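Long-range contacts in uncharacterized protein (Acinetobacter baumannii, PDB 5D66), which is of unknown function but folds as an ankyrin repeat domain, a type of scaffold that commonly mediates protein-protein recognition: residues I68-Y73 and T98-G103; A105-A110 and W136-E141. All coordinates share one frame; numbering follows the deposited sequence.

Interaction 1 of 2, residues I68-Y73 and T98-G103; sequences IQDSPY and TNRYGG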
loop_
_atom_site.group_PDB
_atom_site.type_symbol
_atom_site.label_atom_id
_atom_site.label_comp_id
_atom_site.label_asym_id
_atom_site.label_seq_id
_atom_site.Cartn_x
_atom_site.Cartn_y
_atom_site.Cartn_z
ATOM N N ILE A 68 -13.327 6.950 0.422
ATOM C CA ILE A 68 -13.073 5.680 1.148
ATOM C C ILE A 68 -11.702 5.669 1.806
ATOM O O ILE A 68 -11.251 4.597 2.186
ATOM C CB ILE A 68 -13.335 4.435 0.293
ATOM C CG1 ILE A 68 -12.365 4.295 -0.880
ATOM C CG2 ILE A 68 -14.810 4.434 -0.156
ATOM C CD1 ILE A 68 -12.447 2.999 -1.616
ATOM N N GLN A 69 -11.105 6.825 2.028
ATOM C CA GLN A 69 -9.794 6.976 2.698
ATOM C C GLN A 69 -8.623 6.369 1.930
ATOM O O GLN A 69 -7.578 6.144 2.518
ATOM C CB GLN A 69 -9.827 6.470 4.157
ATOM C CG GLN A 69 -10.840 7.217 5.041
ATOM C CD GLN A 69 -10.303 7.219 6.510
ATOM O OE1 GLN A 69 -9.173 7.640 6.804
ATOM N NE2 GLN A 69 -11.162 6.871 7.436
ATOM N N ASP A 70 -8.750 6.228 0.622
ATOM C CA ASP A 70 -7.614 5.904 -0.216
ATOM C C ASP A 70 -6.889 7.172 -0.582
ATOM O O ASP A 70 -7.477 8.197 -0.899
ATOM C CB ASP A 70 -8.033 5.184 -1.489
ATOM C CG ASP A 70 -8.347 3.743 -1.260
ATOM O OD1 ASP A 70 -7.853 3.112 -0.288
ATOM O OD2 ASP A 70 -8.981 3.181 -2.193
ATOM N N SER A 71 -5.569 7.088 -0.628
ATOM C CA SER A 71 -4.682 8.074 -1.247
ATOM C C SER A 71 -3.938 7.420 -2.372
ATOM O O SER A 71 -3.822 6.171 -2.429
ATOM C CB SER A 71 -3.685 8.676 -0.266
ATOM O OG SER A 71 -2.786 7.656 0.153
ATOM N N PRO A 72 -3.290 8.202 -3.235
ATOM C CA PRO A 72 -2.466 7.591 -4.289
ATOM C C PRO A 72 -1.407 6.614 -3.732
ATOM O O PRO A 72 -1.264 5.515 -4.225
ATOM C CB PRO A 72 -1.897 8.788 -5.060
ATOM C CG PRO A 72 -3.015 9.816 -4.891
ATOM C CD PRO A 72 -3.546 9.618 -3.511
ATOM N N TYR A 73 -0.677 7.054 -2.704
ATOM C CA TYR A 73 0.317 6.196 -2.055
ATOM C C TYR A 73 -0.346 4.919 -1.496
ATOM O O TYR A 73 0.127 3.804 -1.726
ATOM C CB TYR A 73 1.025 7.012 -0.969
ATOM C CG TYR A 73 1.595 6.166 0.155
ATOM C CD1 TYR A 73 2.684 5.347 -0.051
ATOM C CD2 TYR A 73 1.003 6.164 1.406
ATOM C CE1 TYR A 73 3.185 4.570 1.005
ATOM C CE2 TYR A 73 1.493 5.408 2.454
ATOM C CZ TYR A 73 2.549 4.570 2.230
ATOM O OH TYR A 73 3.046 3.775 3.248
ATOM N N THR A 98 -2.931 5.913 6.934
ATOM C CA THR A 98 -3.664 4.687 7.002
ATOM C C THR A 98 -4.908 4.729 6.083
ATOM O O THR A 98 -5.546 5.792 5.868
ATOM C CB THR A 98 -4.081 4.319 8.443
ATOM O OG1 THR A 98 -4.823 5.400 9.003
ATOM C CG2 THR A 98 -2.864 4.004 9.374
ATOM N N ASN A 99 -5.266 3.552 5.597
ATOM C CA ASN A 99 -6.416 3.355 4.760
ATOM C C ASN A 99 -7.674 3.170 5.641
ATOM O O ASN A 99 -7.603 3.336 6.863
ATOM C CB ASN A 99 -6.175 2.147 3.850
ATOM C CG ASN A 99 -5.894 0.888 4.618
ATOM O OD1 ASN A 99 -6.464 0.676 5.681
ATOM N ND2 ASN A 99 -4.977 0.068 4.125
ATOM N N ARG A 100 -8.797 2.818 5.049
ATOM C CA ARG A 100 -10.038 2.736 5.795
ATOM C C ARG A 100 -10.014 1.646 6.837
ATOM O O ARG A 100 -10.921 1.683 7.758
ATOM C CB ARG A 100 -11.239 2.591 4.879
ATOM C CG ARG A 100 -11.287 1.300 4.181
ATOM C CD ARG A 100 -12.215 1.395 2.936
ATOM N NE ARG A 100 -12.304 0.181 2.180
ATOM C CZ ARG A 100 -11.534 -0.155 1.126
ATOM N NH1 ARG A 100 -10.451 0.555 0.740
ATOM N NH2 ARG A 100 -11.845 -1.272 0.483
ATOM N N TYR A 101 -9.172 0.613 6.660
ATOM C CA TYR A 101 -9.018 -0.455 7.641
ATOM C C TYR A 101 -8.019 -0.085 8.722
ATOM O O TYR A 101 -7.687 -0.949 9.544
ATOM C CB TYR A 101 -8.535 -1.738 6.954
ATOM C CG TYR A 101 -9.556 -2.302 6.056
ATOM C CD1 TYR A 101 -10.578 -3.050 6.558
ATOM C CD2 TYR A 101 -9.511 -2.088 4.688
ATOM C CE1 TYR A 101 -11.542 -3.566 5.754
ATOM C CE2 TYR A 101 -10.472 -2.607 3.863
ATOM C CZ TYR A 101 -11.480 -3.354 4.383
ATOM O OH TYR A 101 -12.397 -3.851 3.505
ATOM N N GLY A 102 -7.536 1.148 8.753
ATOM C CA GLY A 102 -6.545 1.492 9.710
ATOM C C GLY A 102 -5.195 0.879 9.490
ATOM O O GLY A 102 -4.377 0.864 10.391
ATOM N N GLY A 103 -4.943 0.438 8.273
ATOM C CA GLY A 103 -3.684 -0.153 7.919
ATOM C C GLY A 103 -2.759 0.771 7.159
ATOM O O GLY A 103 -3.166 1.677 6.498
HETATM O O HOH W 1 -9.160 2.888 2.109
HETATM O O HOH W 2 -7.515 6.026 8.756
HETATM O O HOH W 3 -9.492 0.549 -1.945
#

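Interaction 2 of 2, residues A105-A110 and W136-E141; sequences ALIPAA and WTALLE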
loop_
_atom_site.group_PDB
_atom_site.type_symbol
_atom_site.label_atom_id
_atom_site.label_comp_id
_atom_site.label_asym_id
_atom_site.label_seq_id
_atom_site.Cartn_x
_atom_site.Cartn_y
_atom_site.Cartn_z
ATOM N N ALA A 105 0.179 1.101 4.100
ATOM C CA ALA A 105 0.240 0.513 2.758
ATOM C C ALA A 105 0.834 -0.901 2.773
ATOM O O ALA A 105 0.596 -1.696 1.877
ATOM C CB ALA A 105 1.019 1.424 1.809
ATOM N N LEU A 106 1.688 -1.172 3.764
ATOM C CA LEU A 106 2.346 -2.455 3.861
ATOM C C LEU A 106 1.419 -3.595 4.144
ATOM O O LEU A 106 1.645 -4.719 3.672
ATOM C CB LEU A 106 3.449 -2.388 4.928
ATOM C CG LEU A 106 4.214 -3.602 5.248
ATOM C CD1 LEU A 106 4.944 -4.151 3.961
ATOM C CD2 LEU A 106 5.222 -3.367 6.322
ATOM N N ILE A 107 0.410 -3.382 4.960
ATOM C CA ILE A 107 -0.468 -4.480 5.402
ATOM C C ILE A 107 -1.211 -5.102 4.194
ATOM O O ILE A 107 -1.129 -6.336 4.009
ATOM C CB ILE A 107 -1.373 -4.084 6.563
ATOM C CG1 ILE A 107 -0.507 -3.725 7.783
ATOM C CG2 ILE A 107 -2.288 -5.275 6.885
ATOM C CD1 ILE A 107 -1.274 -3.283 8.968
ATOM N N PRO A 108 -1.889 -4.323 3.334
ATOM C CA PRO A 108 -2.528 -4.947 2.162
ATOM C C PRO A 108 -1.536 -5.517 1.189
ATOM O O PRO A 108 -1.815 -6.526 0.516
ATOM C CB PRO A 108 -3.390 -3.833 1.584
ATOM C CG PRO A 108 -2.750 -2.563 2.080
ATOM C CD PRO A 108 -2.335 -2.925 3.479
ATOM N N ALA A 109 -0.342 -4.932 1.050
ATOM C CA ALA A 109 0.671 -5.487 0.165
ATOM C C ALA A 109 1.039 -6.893 0.639
ATOM O O ALA A 109 1.158 -7.837 -0.168
ATOM C CB ALA A 109 1.865 -4.589 0.128
ATOM N N ALA A 110 1.193 -7.065 1.957
ATOM C CA ALA A 110 1.487 -8.383 2.500
ATOM C C ALA A 110 0.310 -9.333 2.315
ATOM O O ALA A 110 0.465 -10.469 1.931
ATOM C CB ALA A 110 1.893 -8.224 3.967
ATOM N N TRP A 136 -4.816 -6.763 13.082
ATOM C CA TRP A 136 -3.837 -7.526 12.344
ATOM C C TRP A 136 -2.657 -6.626 11.968
ATOM O O TRP A 136 -2.816 -5.474 11.583
ATOM C CB TRP A 136 -4.388 -8.216 11.106
ATOM C CG TRP A 136 -5.397 -9.258 11.342
ATOM C CD1 TRP A 136 -5.489 -10.049 12.446
ATOM C CD2 TRP A 136 -6.444 -9.688 10.476
ATOM N NE1 TRP A 136 -6.510 -10.942 12.323
ATOM C CE2 TRP A 136 -7.121 -10.740 11.119
ATOM C CE3 TRP A 136 -6.981 -9.195 9.253
ATOM C CZ2 TRP A 136 -8.252 -11.368 10.558
ATOM C CZ3 TRP A 136 -8.064 -9.851 8.673
ATOM C CH2 TRP A 136 -8.681 -10.949 9.323
ATOM N N THR A 137 -1.474 -7.215 12.030
ATOM C CA THR A 137 -0.249 -6.677 11.482
ATOM C C THR A 137 -0.060 -7.221 10.048
ATOM O O THR A 137 -0.757 -8.178 9.626
ATOM C CB THR A 137 0.925 -7.123 12.346
ATOM O OG1 THR A 137 0.866 -8.566 12.330
ATOM C CG2 THR A 137 0.914 -6.627 13.731
ATOM N N ALA A 138 0.945 -6.741 9.355
ATOM C CA ALA A 138 1.335 -7.311 8.075
ATOM C C ALA A 138 1.654 -8.817 8.225
ATOM O O ALA A 138 1.260 -9.573 7.389
ATOM C CB ALA A 138 2.493 -6.546 7.503
ATOM N N LEU A 139 2.416 -9.161 9.268
ATOM C CA LEU A 139 2.764 -10.534 9.534
ATOM C C LEU A 139 1.507 -11.409 9.706
ATOM O O LEU A 139 1.405 -12.493 9.101
ATOM C CB LEU A 139 3.676 -10.629 10.745
ATOM C CG LEU A 139 4.170 -12.015 11.145
ATOM C CD1 LEU A 139 4.964 -12.674 10.077
ATOM C CD2 LEU A 139 4.961 -11.913 12.416
ATOM N N LEU A 140 0.589 -10.978 10.534
ATOM C CA LEU A 140 -0.635 -11.744 10.761
ATOM C C LEU A 140 -1.402 -11.915 9.480
ATOM O O LEU A 140 -1.886 -13.023 9.176
ATOM C CB LEU A 140 -1.477 -11.143 11.864
ATOM C CG LEU A 140 -0.951 -11.365 13.269
ATOM C CD1 LEU A 140 -1.545 -10.392 14.259
ATOM C CD2 LEU A 140 -1.251 -12.777 13.745
ATOM N N GLU A 141 -1.598 -10.841 8.718
ATOM C CA GLU A 141 -2.332 -11.006 7.447
ATOM C C GLU A 141 -1.625 -11.919 6.471
ATOM O O GLU A 141 -2.292 -12.683 5.775
ATOM C CB GLU A 141 -2.636 -9.656 6.810
ATOM C CG GLU A 141 -3.620 -8.825 7.623
ATOM C CD GLU A 141 -4.511 -7.882 6.812
ATOM O OE1 GLU A 141 -4.555 -7.978 5.630
ATOM O OE2 GLU A 141 -5.210 -7.057 7.416
#

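Interaction 1 of 2, residues I68-Y73 and T98-G103
The side chains of I68 and R100, the close-packed part of the contact, lie alongside each other and point the same way. I68 O rests 3.4 Å from R100 CB, and R100 CD passes it just as near. R100 CG sits between its own backbone N and carbonyl carbon (chi1 68°). The chain then runs extended to NE, which carries the guanidinium along I68. I68 CD1 and Y101 CE2 lie over opposite faces of that group, both toward the rim, with I68 CD1 3.9 Å from R100 NH1.

D70 comes to the edge of the guanidinium, its carboxylate turned 73° from that plane. D70 OD1 and R100 NH1 are 3.8 Å apart, a long salt bridge. One water donates to I68 O and D70 OD1 and accepts from R100 N and R100 NH1. Another joins D70 OD2 to R100 NH1.

The Q69 side is looser. Q69 CB is 3.9 Å from R100 N. Q69 OE1 accepts from K65 NZ, which also bonds T98 O, so the lysine spans the two loops. A further water links Q69 OE1 to T98 OG1 and N99 O.

In the hairpin-like ankyrin loop with the type I turn N99-G102, N99 OD1 accepts from G103 N at 3.0 Å. No direct hydrogen bond joins the two loops; packing of R100 on I68, the K65 bridge and a carboxylate-guanidinium pair probably screened by water do so together.

Interaction 2 of 2, residues A105-A110 and W136-E141
The backbone N of E141 donates to T137 O at 2.9 Å, and this bond helps to set the residue whose carboxylate packs on I107. I107 CG2 presses against E141 CD at 3.4 Å, and the two side chains cross at about a right angle. The first torsion of I107 sets CG2 anti to the backbone N and leaves CG1 beside that N. CG1 lies 3.7 Å from A138 N, and CD1 meets the carbonyl oxygen of W136. E141 OE2 lies in the plane of the W136 ring, at its edge, and N132 ND2 bonds to it. E141 OE1 lies close to E111 OE1; these like charges may raise one pKa.

Two neighbouring helices of the ankyrin stack, 106-111 and 138-144, meet here by their first turns. T137 starts the TALL sequence, a variant of the family's TPLH motif. Its OG1 caps the helix by accepting from L140 N at 3.0 Å, nearly straight at 168°.

At the centre, A138 CB touches A110 CB at 4.0 Å and L106 CG at 4.1 Å. The CA atoms of I107 and A138 are 4.3 Å apart. L159 of helix 150-162 packs on both L106 and A138.

Overall arrangement
Interaction 1 is a surface contact between loops, and interaction 2 a buried contact between helices. Their centres are about 13 Å apart. They follow each other along the chain, and residues 98-103 lead almost directly into 105-110. The two contacts also touch: Y73 OH packs on A105 CB at 3.4 Å, and N99 ND2 lies near the P108 ring. Chemistry follows place. The exposed loops use charge, backbone carbonyls and ordered water. The helices use alanine, leucine and isoleucine, with one carboxylate bonded to an asparagine. S71 and T137 hold the same kind of place: each is the N-cap of the helix that follows it.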